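Local coordinates for SusD homolog (Bacteroides thetaiotaomicron, PDB 3EHM), which probably binds mucin O-glycans as a SusD-family outer-membrane lipoprotein of a gut symbiont, at residues F83-M88 / A492-N497; N94-I99 / I131-A136; D138-I143 / E487-A492; S152-F157 / N499-E504; G474-S479 / I514-L519. One frame throughout, in Å; residues are numbered along the deposited sequence.

Contacts 2 and 3 are the buried pair, about 11 Å apart between centres, and both use helix 116-140: contact 2 packs it against helix 85-110, and contact 3 joins its C-terminal end to the loop 487-492. Their chemistry is aromatic, with an arginine working in each. Contacts 1, 4 and 5 are partly buried and lie farther from the middle of the chain. Contact 1 ties the start of helix 85-110 to residues following that same loop through one carboxylate, contact 4 relies on asparagine amides, a salt bridge and waters, and contact 5 is a small meeting of two turns. Contact 3 touches all the others, and Ala-492 belongs to both contacts 1 and 3.

Contact 1. Residues F83-M88 / A492-N497; sequences FTDSRM and APTAYN
Asp-85, the first residue of helix 85-110, passes close to Ala-492, their CA atoms 4.5 Å apart, while the second chain segment runs on through Pro-493 and Thr-494 into a short, weakly bonded helix. The Asp-85 side chain does most of the work. With CG anti to the backbone N (chi1 -157°), its carboxylate reaches across to Thr-494 and meets that residue at two points. OD1 accepts from the backbone N of Thr-494 at 2.9 Å, an almost straight bond of 169° at N-H, and OD2 accepts from Thr-494 OG1 at 2.6 Å. Each oxygen uses its syn lone pair, so the two donors of Thr-494 face the mouth of the carboxylate together. The same OD1 lies 3.3 Å from Pro-493 CD, alongside the proline ring. Next to this pair of bonds, the methyl CB of Ala-492 sits 3.4 Å from Asp-85 O and 4.1 Å from CB of Met-88, a selenomethionine whose side chain also touches Phe-489. A water accepts from Ala-492 N at 2.9 Å and makes a weak bond to Met-88 O. At the helix start, Thr-84 is the N-cap, its OG1 accepting from Arg-87 N. With an alanine in place of Asp-85, both the N-H and the hydroxyl of Thr-494 would probably lose their acceptors and the turn at 493-494 its tie to the helix. One carboxylate thus joins two parts of the chain some 400 residues apart in sequence, and by holding two donors of a single residue it fixes the threonine's rotation as well as its position.

Contact 2. Residues N94-I99 / I131-A136; sequences NFYSQI and IAWLRA
Tyr-96 crosses over one face of the Trp-133 indole and can be traced outward atom by atom. Its CB touches the methyl CB of Ala-136 at 4.2 Å. CG passes near Trp-133 NE1, and CD1 is close to both NE1 and CE2. CE1 comes closest, 3.3 Å from Trp-133 CE2 and over the middle of the indole face; CZ follows near CZ2, and OH reaches past CH2 to hydrogen-bond Ala-144 O. The result is an offset stack with the tyrosine and six-membered ring planes at 26°. It joins helices 85-110 and 116-140, whose local axes are 8.2 Å apart with N-to-C directions at 141°, antiparallel in sense but clearly inclined, a packing consistent with the tetratricopeptide-repeat architecture of SusD-like proteins. The indole nitrogen NE1 donates to Tyr-96 O at 3.3 Å, and the methyl CG2 of Ile-99 lies 3.3 Å from the same NE1. Putting an alanine at Trp-133 would probably leave the Tyr-96 ring without its stacking partner and Tyr-96 O without this donor. Further along helix 116-140 toward its C-terminus, Ala-136 CB packs 3.5 Å from Phe-95 O. Beside it, Phe-95 CE2 stands over one face of the Arg-135 guanidinium, 3.6 Å from NH2, a nitrogen that also forms a salt bridge with Asp-56.

Contact 3. Residues D138-I143 / E487-A492; sequences DVFGPI and ERFRFA
Val-139 O and Phe-140 O, the last carbonyls of helix 116-140, both accept hydrogen bonds from the loop 487-492. Phe-489 N gives Val-139 O a nearly straight bond of 2.9 Å and 168°. Arg-488 serves the next carbonyl side-on, its NE and NH2 each 2.9 Å from Phe-140 O, with that oxygen in the guanidinium plane. NH2 arrives on a lone pair, whereas NE comes from above the carbonyl plane. The bend of the arginine chain at chi3 (-74°) turns the guanidinium back toward the helix end, leaving NH1 to reach Ile-514 O.

The aromatic contacts are built on the Phe-140 ring, which has neighbours on opposite sides of its plane. Over one face, Phe-489 CB makes a CH-pi contact, 4.2 Å from the ring centroid; on the other side lies Phe-491, in an offset stack with centroids 4.8 Å apart and planes at 16°, Phe-140 CD2 standing over a face of the Phe-491 ring. Val-139 CG1 also touches Phe-489 CD2 at 3.5 Å, the two side chains lying side by side.

Two backbone oxygens lie at ring edges. Pro-142 O is 3.2 Å from Phe-491 CZ, and Arg-490 O faces the rim of Phe-140 near CE2. Both are buried without a hydrogen-bonding partner, and the ring C-H edges may offer them some weak electrostatic compensation.

Where the helix stops, Gly-141 has positive phi, and the two terminal carbonyls are supplied by an extended loop and an arginine. Its charge probably sits well with the negative end of the helix dipole, consistent with anchoring the C-terminal end of helix 116-140 to the loop 487-492 in a buried part of this SusD-like fold.

Contact 4. Residues S152-F157 / N499-E504; sequences SIAPKF and NPNMAE
Two asparagine amides reach across to successive carbonyls: Asn-499 ND2 donates to Pro-155 O at 3.0 Å, and Asn-501 ND2 donates to Ala-154 O at 2.7 Å. The first bond is nearly straight, 168°, with its donor in the carbonyl plane on a lone pair; the second is bent and comes in tilted. Asn-499 has CG anti to its own N (chi1 -178°), which points the amide across to the 152-157 loop. Its ND2 also lies at the edge of the Phe-157 ring, 3.8 Å from CE1. Met-502 CG, of a selenomethionine, approaches the same CE1 obliquely at 3.7 Å. The selenium SE of Met-502 makes an oblique Met-aromatic contact with this ring.

Lys-156 bends at chi2 so that NZ meets Glu-504 OE1 at 3.0 Å, on the syn side of the carboxylate, in a salt bridge at the edge of the contact. A water bridges the backbone, accepting from Phe-157 N and donating to Asn-501 O and to Glu-504 OE1.

Behind these groups, the turns that set them are local. Asn-499 OD1 accepts from Asn-501 N at 2.8 Å, an Asx turn that helps fix the rotation of the amide while its ND2 donates across the contact. Ser-152 OG accepts from Ala-154 N, an ST turn.

Both segments are loops: 152-157 lies between helix 116-140 and helix 160-178, and 499-504 links helix 495-498 to helix 505-509, whose Ile-505 and Leu-508 touch Phe-157.

Contact 5. Residues G474-S479 / I514-L519; sequences GRIGAS and IGATKL
Ile-476 follows helix 472-475, where a Schellman motif at Gly-477 meets a type I beta turn running from Ile-514 to Thr-517. The backbones come closest at the CA atoms of Ile-476 and Gly-515, 4.7 Å apart. Ile-476 places CG1 between its N and carbonyl carbon (chi1 65°), and the extended chain lays CD1 3.7 Å from Gly-515 C. Its CG2 branch lies by Gly-515 CA, and a CB on that glycine would clash with it, so the turn can approach only because no side chain stands there. The carbonyl of Ile-476 is the polar part of the joint: Ala-516 N offers it a weak bond at 3.2 Å with a bent angle of 127°, and Ala-516 CB and Ile-514 CD1 crowd round the same oxygen. Next comes Gly-477 with phi 92°; a side chain would be jammed against Ile-476 O and pressed on Ile-514 CD1. Its own O lies 3.7 Å from Ala-516 CB. Beyond it the chain turns extended, and the last residue to touch is Ala-478, whose CB sits 4.0 Å from CB of Ala-516, methyl against methyl.

Contact 1. Residues F83-M88 / A492-N497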
# COMPACT_ATOMS: atom_id res chain seq x y z
N PHE A 83 13.69 10.39 -9.37
CA PHE A 83 13.24 11.08 -8.16
C PHE A 83 13.74 12.52 -8.05
O PHE A 83 14.63 12.83 -7.26
CB PHE A 83 13.66 10.27 -6.93
CG PHE A 83 13.13 8.85 -6.92
CD1 PHE A 83 11.99 8.51 -7.65
CD2 PHE A 83 13.75 7.87 -6.15
CE1 PHE A 83 11.48 7.20 -7.60
CE2 PHE A 83 13.25 6.57 -6.10
CZ PHE A 83 12.11 6.23 -6.82
N THR A 84 13.13 13.40 -8.84
CA THR A 84 13.50 14.81 -8.87
C THR A 84 13.16 15.55 -7.59
O THR A 84 12.33 15.11 -6.79
CB THR A 84 12.81 15.53 -10.02
OG1 THR A 84 11.39 15.53 -9.79
CG2 THR A 84 13.10 14.83 -11.34
N ASP A 85 13.81 16.69 -7.40
CA ASP A 85 13.60 17.52 -6.22
C ASP A 85 12.12 17.88 -6.06
O ASP A 85 11.55 17.74 -4.98
CB ASP A 85 14.44 18.79 -6.32
CG ASP A 85 14.72 19.41 -4.97
OD1 ASP A 85 15.64 18.94 -4.28
OD2 ASP A 85 14.00 20.37 -4.60
N SER A 86 11.50 18.35 -7.15
CA SER A 86 10.10 18.74 -7.09
C SER A 86 9.15 17.58 -6.77
O SER A 86 8.25 17.73 -5.95
CB SER A 86 9.67 19.39 -8.41
OG SER A 86 9.82 18.48 -9.49
N ARG A 87 9.36 16.43 -7.40
CA ARG A 87 8.49 15.28 -7.15
C ARG A 87 8.68 14.63 -5.78
O ARG A 87 7.73 14.10 -5.20
CB ARG A 87 8.65 14.23 -8.25
CG ARG A 87 8.20 14.71 -9.64
CD ARG A 87 6.72 15.10 -9.68
NE ARG A 87 5.83 13.96 -9.51
CZ ARG A 87 4.51 14.00 -9.66
NH1 ARG A 87 3.91 15.14 -10.00
NH2 ARG A 87 3.78 12.91 -9.48
N MSE A 88 9.91 14.65 -5.26
CA MSE A 88 10.18 14.07 -3.94
C MSE A 88 9.67 15.00 -2.85
O MSE A 88 9.25 14.56 -1.78
CB MSE A 88 11.67 13.80 -3.77
CG MSE A 88 12.17 12.62 -4.59
SE MSE A 88 11.17 10.99 -4.19
CE MSE A 88 9.90 11.01 -5.66
N ALA A 492 14.16 15.02 -1.15
CA ALA A 492 14.55 16.05 -2.11
C ALA A 492 15.87 16.65 -1.61
O ALA A 492 15.94 17.14 -0.48
CB ALA A 492 13.47 17.13 -2.19
N PRO A 493 16.93 16.60 -2.43
CA PRO A 493 18.23 17.14 -2.03
C PRO A 493 18.17 18.54 -1.41
O PRO A 493 18.80 18.80 -0.39
CB PRO A 493 19.02 17.12 -3.34
CG PRO A 493 18.50 15.89 -4.01
CD PRO A 493 17.00 16.00 -3.78
N THR A 494 17.39 19.43 -2.02
CA THR A 494 17.28 20.79 -1.50
C THR A 494 16.67 20.87 -0.11
O THR A 494 16.85 21.87 0.58
CB THR A 494 16.47 21.71 -2.44
OG1 THR A 494 15.10 21.28 -2.46
CG2 THR A 494 17.05 21.67 -3.85
N ALA A 495 15.94 19.83 0.30
CA ALA A 495 15.32 19.84 1.62
C ALA A 495 16.39 19.91 2.71
O ALA A 495 16.16 20.48 3.78
CB ALA A 495 14.47 18.58 1.81
N TYR A 496 17.56 19.34 2.43
CA TYR A 496 18.67 19.36 3.38
C TYR A 496 19.09 20.78 3.73
O TYR A 496 19.60 21.03 4.82
CB TYR A 496 19.87 18.62 2.81
CG TYR A 496 19.78 17.12 2.85
CD1 TYR A 496 18.86 16.43 2.06
CD2 TYR A 496 20.64 16.38 3.65
CE1 TYR A 496 18.81 15.04 2.07
CE2 TYR A 496 20.60 15.00 3.67
CZ TYR A 496 19.69 14.33 2.88
OH TYR A 496 19.69 12.96 2.89
N ASN A 497 18.90 21.70 2.79
CA ASN A 497 19.27 23.10 2.99
C ASN A 497 18.37 23.81 4.00
O ASN A 497 18.78 24.78 4.63
CB ASN A 497 19.22 23.84 1.65
CG ASN A 497 20.23 23.32 0.66
OD1 ASN A 497 20.04 23.43 -0.56
ND2 ASN A 497 21.33 22.77 1.17
O HOH W 1 11.56 15.33 0.18

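Contact 2. Residues N94-I99 / I131-A136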
# COMPACT_ATOMS: atom_id res chain seq x y z
N ASN A 94 2.68 14.64 0.40
CA ASN A 94 1.59 13.67 0.32
C ASN A 94 1.68 12.51 1.29
O ASN A 94 0.66 11.91 1.65
CB ASN A 94 1.47 13.15 -1.12
CG ASN A 94 1.11 14.24 -2.11
OD1 ASN A 94 0.31 15.14 -1.80
ND2 ASN A 94 1.67 14.17 -3.30
N PHE A 95 2.89 12.17 1.74
CA PHE A 95 3.07 11.07 2.68
C PHE A 95 3.26 11.52 4.12
O PHE A 95 2.92 10.77 5.04
CB PHE A 95 4.27 10.20 2.28
CG PHE A 95 3.99 9.22 1.17
CD1 PHE A 95 4.69 9.30 -0.04
CD2 PHE A 95 3.06 8.21 1.34
CE1 PHE A 95 4.46 8.38 -1.06
CE2 PHE A 95 2.82 7.27 0.32
CZ PHE A 95 3.52 7.36 -0.88
N TYR A 96 3.78 12.73 4.34
CA TYR A 96 4.04 13.17 5.71
C TYR A 96 3.56 14.55 6.15
O TYR A 96 2.80 14.66 7.11
CB TYR A 96 5.54 13.08 6.00
CG TYR A 96 5.95 13.54 7.39
CD1 TYR A 96 5.92 12.67 8.48
CD2 TYR A 96 6.36 14.86 7.61
CE1 TYR A 96 6.29 13.10 9.77
CE2 TYR A 96 6.72 15.30 8.89
CZ TYR A 96 6.69 14.42 9.96
OH TYR A 96 7.04 14.85 11.22
N SER A 97 4.00 15.61 5.47
CA SER A 97 3.67 16.96 5.88
C SER A 97 2.23 17.46 5.76
O SER A 97 1.79 18.25 6.61
CB SER A 97 4.62 17.97 5.21
OG SER A 97 4.42 18.03 3.81
N GLN A 98 1.48 17.03 4.75
CA GLN A 98 0.10 17.51 4.62
C GLN A 98 -0.73 17.12 5.84
O GLN A 98 -1.47 17.94 6.38
CB GLN A 98 -0.56 16.98 3.34
CG GLN A 98 -0.07 17.64 2.05
CD GLN A 98 -0.44 19.12 1.91
OE1 GLN A 98 -0.01 19.79 0.97
NE2 GLN A 98 -1.25 19.63 2.83
N ILE A 99 -0.61 15.87 6.28
CA ILE A 99 -1.37 15.42 7.43
C ILE A 99 -0.78 15.94 8.75
O ILE A 99 -1.48 16.04 9.76
CB ILE A 99 -1.48 13.87 7.45
CG1 ILE A 99 -2.60 13.44 8.40
CG2 ILE A 99 -0.15 13.25 7.86
CD1 ILE A 99 -2.93 11.96 8.33
N ILE A 131 -1.30 5.67 10.73
CA ILE A 131 -1.56 4.87 9.54
C ILE A 131 -0.90 5.60 8.37
O ILE A 131 -0.31 4.98 7.48
CB ILE A 131 -3.06 4.74 9.24
CG1 ILE A 131 -3.75 3.95 10.34
CG2 ILE A 131 -3.25 4.03 7.89
CD1 ILE A 131 -5.25 3.91 10.19
N ALA A 132 -0.99 6.92 8.38
CA ALA A 132 -0.41 7.72 7.31
C ALA A 132 1.12 7.71 7.38
O ALA A 132 1.79 7.53 6.36
CB ALA A 132 -0.92 9.16 7.40
N TRP A 133 1.68 7.89 8.57
CA TRP A 133 3.13 7.91 8.70
C TRP A 133 3.78 6.55 8.59
O TRP A 133 5.00 6.46 8.44
CB TRP A 133 3.53 8.62 9.99
CG TRP A 133 3.27 10.10 9.92
CD1 TRP A 133 2.74 10.79 8.87
CD2 TRP A 133 3.53 11.07 10.94
NE1 TRP A 133 2.66 12.13 9.17
CE2 TRP A 133 3.13 12.33 10.44
CE3 TRP A 133 4.06 10.99 12.24
CZ2 TRP A 133 3.26 13.51 11.18
CZ3 TRP A 133 4.18 12.17 12.98
CH2 TRP A 133 3.78 13.41 12.44
N LEU A 134 2.99 5.48 8.66
CA LEU A 134 3.52 4.14 8.48
C LEU A 134 3.90 4.09 7.00
O LEU A 134 4.92 3.51 6.63
CB LEU A 134 2.47 3.07 8.79
CG LEU A 134 2.87 1.63 8.44
CD1 LEU A 134 4.19 1.27 9.12
CD2 LEU A 134 1.77 0.67 8.88
N ARG A 135 3.08 4.72 6.17
CA ARG A 135 3.35 4.78 4.73
C ARG A 135 4.59 5.64 4.51
O ARG A 135 5.47 5.29 3.71
CB ARG A 135 2.17 5.42 3.99
CG ARG A 135 0.93 4.53 3.86
CD ARG A 135 -0.33 5.37 3.70
NE ARG A 135 -0.35 6.18 2.48
CZ ARG A 135 -0.64 5.72 1.27
NH1 ARG A 135 -0.93 4.43 1.10
NH2 ARG A 135 -0.67 6.54 0.23
N ALA A 136 4.66 6.75 5.23
CA ALA A 136 5.80 7.67 5.11
C ALA A 136 7.13 6.98 5.38
O ALA A 136 8.05 7.05 4.57
CB ALA A 136 5.62 8.85 6.07
O HOH W 2 -0.59 9.22 1.43
O HOH W 3 0.81 8.91 4.21

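Contact 3. Residues D138-I143 / E487-A492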
# COMPACT_ATOMS: atom_id res chain seq x y z
N ASP A 138 7.69 3.77 5.48
CA ASP A 138 7.86 2.64 4.58
C ASP A 138 8.26 3.09 3.18
O ASP A 138 8.77 2.29 2.39
CB ASP A 138 6.58 1.81 4.51
CG ASP A 138 6.32 1.05 5.80
OD1 ASP A 138 7.26 0.94 6.62
OD2 ASP A 138 5.19 0.55 6.00
N VAL A 139 8.05 4.37 2.89
CA VAL A 139 8.42 4.91 1.59
C VAL A 139 9.80 5.58 1.62
O VAL A 139 10.61 5.36 0.73
CB VAL A 139 7.37 5.94 1.10
CG1 VAL A 139 7.93 6.75 -0.06
CG2 VAL A 139 6.11 5.20 0.66
N PHE A 140 10.08 6.38 2.66
CA PHE A 140 11.37 7.08 2.77
C PHE A 140 12.38 6.46 3.72
O PHE A 140 13.60 6.62 3.54
CB PHE A 140 11.16 8.54 3.22
CG PHE A 140 10.42 9.40 2.24
CD1 PHE A 140 9.05 9.58 2.34
CD2 PHE A 140 11.11 10.07 1.22
CE1 PHE A 140 8.37 10.42 1.46
CE2 PHE A 140 10.43 10.91 0.34
CZ PHE A 140 9.06 11.08 0.46
N GLY A 141 11.89 5.78 4.75
CA GLY A 141 12.77 5.20 5.75
C GLY A 141 12.70 6.05 7.01
O GLY A 141 11.71 6.01 7.73
N PRO A 142 13.74 6.85 7.31
CA PRO A 142 13.76 7.71 8.50
C PRO A 142 12.77 8.86 8.34
O PRO A 142 12.63 9.41 7.25
CB PRO A 142 15.19 8.24 8.53
CG PRO A 142 15.98 7.26 7.69
CD PRO A 142 15.03 6.93 6.59
N ILE A 143 12.07 9.21 9.41
CA ILE A 143 11.12 10.31 9.39
C ILE A 143 11.11 10.99 10.76
O ILE A 143 11.55 10.40 11.76
CB ILE A 143 9.67 9.85 9.08
CG1 ILE A 143 9.18 8.89 10.16
CG2 ILE A 143 9.61 9.20 7.70
CD1 ILE A 143 7.68 8.60 10.10
N GLU A 487 13.85 0.63 -4.07
CA GLU A 487 13.81 0.15 -2.70
C GLU A 487 13.18 1.21 -1.78
O GLU A 487 12.76 0.90 -0.66
CB GLU A 487 15.22 -0.17 -2.19
CG GLU A 487 15.93 -1.33 -2.88
CD GLU A 487 15.30 -2.69 -2.60
OE1 GLU A 487 14.55 -2.81 -1.60
OE2 GLU A 487 15.57 -3.64 -3.37
N ARG A 488 13.12 2.44 -2.26
CA ARG A 488 12.57 3.55 -1.47
C ARG A 488 12.60 4.83 -2.28
O ARG A 488 13.25 4.89 -3.32
CB ARG A 488 13.44 3.77 -0.22
CG ARG A 488 14.88 4.21 -0.55
CD ARG A 488 15.74 4.44 0.70
NE ARG A 488 15.41 5.68 1.42
CZ ARG A 488 15.90 6.88 1.12
NH1 ARG A 488 16.75 7.03 0.11
NH2 ARG A 488 15.54 7.94 1.82
N PHE A 489 11.88 5.84 -1.81
CA PHE A 489 11.88 7.15 -2.44
C PHE A 489 13.06 7.83 -1.75
O PHE A 489 13.44 7.43 -0.65
CB PHE A 489 10.61 7.94 -2.12
CG PHE A 489 9.53 7.85 -3.16
CD1 PHE A 489 9.70 7.07 -4.30
CD2 PHE A 489 8.33 8.54 -2.99
CE1 PHE A 489 8.69 6.99 -5.27
CE2 PHE A 489 7.32 8.46 -3.95
CZ PHE A 489 7.50 7.69 -5.09
N ARG A 490 13.65 8.84 -2.38
CA ARG A 490 14.75 9.55 -1.73
C ARG A 490 14.20 10.93 -1.38
O ARG A 490 13.25 11.40 -2.02
CB ARG A 490 15.96 9.71 -2.67
CG ARG A 490 15.75 10.72 -3.79
CD ARG A 490 17.06 11.14 -4.44
NE ARG A 490 16.83 12.14 -5.48
CZ ARG A 490 17.78 12.90 -6.02
NH1 ARG A 490 19.04 12.79 -5.61
NH2 ARG A 490 17.46 13.79 -6.95
N PHE A 491 14.77 11.57 -0.37
CA PHE A 491 14.32 12.90 0.00
C PHE A 491 14.82 13.88 -1.06
O PHE A 491 15.77 13.58 -1.78
CB PHE A 491 14.87 13.30 1.37
CG PHE A 491 14.30 12.51 2.50
CD1 PHE A 491 13.02 12.77 2.97
CD2 PHE A 491 15.02 11.46 3.08
CE1 PHE A 491 12.46 12.00 3.99
CE2 PHE A 491 14.47 10.69 4.10
CZ PHE A 491 13.19 10.96 4.55
N ALA A 492 14.16 15.02 -1.15
CA ALA A 492 14.55 16.05 -2.11
C ALA A 492 15.87 16.65 -1.61
O ALA A 492 15.94 17.14 -0.48
CB ALA A 492 13.47 17.13 -2.19

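Contact 4. Residues S152-F157 / N499-E504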
# COMPACT_ATOMS: atom_id res chain seq x y z
N SER A 152 9.48 22.51 16.55
CA SER A 152 10.82 22.82 16.07
C SER A 152 10.86 23.25 14.61
O SER A 152 10.15 22.71 13.76
CB SER A 152 11.73 21.61 16.27
OG SER A 152 13.06 21.91 15.89
N ILE A 153 11.71 24.23 14.32
CA ILE A 153 11.89 24.75 12.97
C ILE A 153 12.80 23.80 12.19
O ILE A 153 12.84 23.83 10.96
CB ILE A 153 12.52 26.17 13.02
CG1 ILE A 153 12.69 26.74 11.61
CG2 ILE A 153 13.86 26.11 13.76
CD1 ILE A 153 11.38 27.15 10.94
N ALA A 154 13.51 22.94 12.92
CA ALA A 154 14.43 21.98 12.31
C ALA A 154 14.21 20.59 12.92
O ALA A 154 15.03 20.10 13.69
CB ALA A 154 15.87 22.42 12.52
N PRO A 155 13.08 19.94 12.57
CA PRO A 155 12.71 18.60 13.05
C PRO A 155 13.82 17.55 13.02
O PRO A 155 14.52 17.40 12.02
CB PRO A 155 11.54 18.23 12.14
CG PRO A 155 10.88 19.54 11.91
CD PRO A 155 12.06 20.46 11.64
N LYS A 156 13.96 16.83 14.13
CA LYS A 156 14.95 15.77 14.25
C LYS A 156 14.33 14.49 13.68
O LYS A 156 13.16 14.20 13.95
CB LYS A 156 15.29 15.56 15.73
CG LYS A 156 16.23 14.40 16.03
CD LYS A 156 17.68 14.73 15.70
CE LYS A 156 18.61 13.63 16.22
NZ LYS A 156 20.05 13.93 15.96
N PHE A 157 15.09 13.74 12.90
CA PHE A 157 14.60 12.50 12.31
C PHE A 157 14.98 11.28 13.14
O PHE A 157 16.00 11.28 13.83
CB PHE A 157 15.14 12.33 10.89
CG PHE A 157 14.44 13.17 9.85
CD1 PHE A 157 14.44 14.55 9.95
CD2 PHE A 157 13.81 12.57 8.77
CE1 PHE A 157 13.80 15.34 8.98
CE2 PHE A 157 13.17 13.34 7.79
CZ PHE A 157 13.17 14.73 7.90
N ASN A 499 16.77 22.17 6.63
CA ASN A 499 16.78 21.48 7.92
C ASN A 499 18.13 20.80 8.14
O ASN A 499 18.40 19.73 7.59
CB ASN A 499 15.67 20.42 7.95
CG ASN A 499 15.59 19.71 9.29
OD1 ASN A 499 16.53 19.75 10.09
ND2 ASN A 499 14.48 19.04 9.54
N PRO A 500 18.99 21.41 8.97
CA PRO A 500 20.31 20.84 9.25
C PRO A 500 20.32 19.47 9.93
O PRO A 500 21.37 18.82 10.00
CB PRO A 500 20.98 21.93 10.10
CG PRO A 500 19.83 22.59 10.78
CD PRO A 500 18.82 22.69 9.67
N ASN A 501 19.18 19.01 10.43
CA ASN A 501 19.14 17.70 11.07
C ASN A 501 19.04 16.58 10.04
O ASN A 501 19.20 15.41 10.37
CB ASN A 501 17.98 17.60 12.06
CG ASN A 501 18.33 18.14 13.44
OD1 ASN A 501 19.36 17.77 14.00
ND2 ASN A 501 17.48 18.99 13.98
N MSE A 502 18.77 16.95 8.80
CA MSE A 502 18.65 15.96 7.73
C MSE A 502 20.00 15.43 7.28
O MSE A 502 20.08 14.38 6.65
CB MSE A 502 17.90 16.55 6.54
CG MSE A 502 16.43 16.81 6.84
SE MSE A 502 15.41 17.32 5.28
CE MSE A 502 14.98 15.54 4.64
N ALA A 503 21.07 16.14 7.62
CA ALA A 503 22.42 15.72 7.23
C ALA A 503 22.73 14.33 7.77
O ALA A 503 23.61 13.64 7.28
CB ALA A 503 23.44 16.73 7.76
N GLU A 504 21.98 13.93 8.79
CA GLU A 504 22.16 12.64 9.44
C GLU A 504 21.45 11.48 8.72
O GLU A 504 21.71 10.31 9.02
CB GLU A 504 21.67 12.76 10.88
CG GLU A 504 21.24 11.48 11.55
CD GLU A 504 20.83 11.69 13.00
OE1 GLU A 504 19.99 12.59 13.26
OE2 GLU A 504 21.34 10.96 13.87
O HOH W 4 21.19 15.94 13.58
O HOH W 5 17.80 14.22 12.42
O HOH W 6 18.16 10.47 15.28

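Contact 5. Residues G474-S479 / I514-L519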
# COMPACT_ATOMS: atom_id res chain seq x y z
N GLY A 474 19.12 2.31 -13.26
CA GLY A 474 20.32 3.12 -13.21
C GLY A 474 20.09 4.48 -12.58
O GLY A 474 21.00 5.05 -11.98
N ARG A 475 18.87 4.99 -12.70
CA ARG A 475 18.53 6.29 -12.15
C ARG A 475 18.54 6.34 -10.62
O ARG A 475 18.67 7.41 -10.04
CB ARG A 475 17.15 6.75 -12.66
CG ARG A 475 17.08 6.95 -14.16
CD ARG A 475 15.83 7.70 -14.59
NE ARG A 475 15.84 7.91 -16.04
CZ ARG A 475 15.19 7.16 -16.92
NH1 ARG A 475 14.44 6.15 -16.51
NH2 ARG A 475 15.31 7.40 -18.22
N ILE A 476 18.40 5.18 -9.98
CA ILE A 476 18.41 5.17 -8.51
C ILE A 476 19.66 4.52 -7.95
O ILE A 476 19.79 4.36 -6.73
CB ILE A 476 17.19 4.42 -7.93
CG1 ILE A 476 17.24 2.95 -8.33
CG2 ILE A 476 15.91 5.09 -8.41
CD1 ILE A 476 16.17 2.10 -7.66
N GLY A 477 20.59 4.14 -8.83
CA GLY A 477 21.82 3.52 -8.39
C GLY A 477 21.78 2.01 -8.32
O GLY A 477 22.55 1.40 -7.57
N ALA A 478 20.89 1.39 -9.09
CA ALA A 478 20.77 -0.07 -9.10
C ALA A 478 20.90 -0.57 -10.54
O ALA A 478 21.00 0.22 -11.47
CB ALA A 478 19.43 -0.49 -8.52
N SER A 479 20.89 -1.89 -10.71
CA SER A 479 20.99 -2.47 -12.05
C SER A 479 19.77 -3.33 -12.36
O SER A 479 19.02 -3.71 -11.45
CB SER A 479 22.25 -3.32 -12.19
OG SER A 479 21.99 -4.67 -11.83
N ILE A 514 19.38 7.47 -1.75
CA ILE A 514 19.01 7.19 -3.13
C ILE A 514 17.96 6.07 -3.12
O ILE A 514 17.76 5.41 -2.10
CB ILE A 514 20.23 6.73 -3.96
CG1 ILE A 514 20.86 5.50 -3.31
CG2 ILE A 514 21.26 7.86 -4.03
CD1 ILE A 514 22.01 4.91 -4.10
N GLY A 515 17.31 5.86 -4.26
CA GLY A 515 16.28 4.84 -4.35
C GLY A 515 16.72 3.39 -4.23
O GLY A 515 15.90 2.52 -3.97
N ALA A 516 18.01 3.13 -4.41
CA ALA A 516 18.53 1.76 -4.33
C ALA A 516 18.83 1.29 -2.90
O ALA A 516 19.06 0.10 -2.67
CB ALA A 516 19.78 1.63 -5.19
N THR A 517 18.83 2.20 -1.95
CA THR A 517 19.13 1.84 -0.57
C THR A 517 17.99 1.08 0.12
O THR A 517 16.89 1.59 0.28
CB THR A 517 19.49 3.09 0.25
OG1 THR A 517 20.65 3.70 -0.33
CG2 THR A 517 19.77 2.73 1.70
N LYS A 518 18.28 -0.16 0.52
CA LYS A 518 17.29 -1.00 1.17
C LYS A 518 16.89 -0.48 2.54
O LYS A 518 17.73 -0.03 3.32
CB LYS A 518 17.81 -2.44 1.31
CG LYS A 518 18.02 -3.16 -0.01
CD LYS A 518 18.52 -4.57 0.23
CE LYS A 518 18.80 -5.30 -1.08
NZ LYS A 518 19.16 -6.72 -0.83
N LEU A 519 15.60 -0.54 2.84
CA LEU A 519 15.11 -0.07 4.12
C LEU A 519 15.37 -1.08 5.22
O LEU A 519 15.77 -2.22 4.97
CB LEU A 519 13.63 0.29 4.02
CG LEU A 519 13.41 1.48 3.07
CD1 LEU A 519 11.93 1.81 2.95
CD2 LEU A 519 14.19 2.68 3.59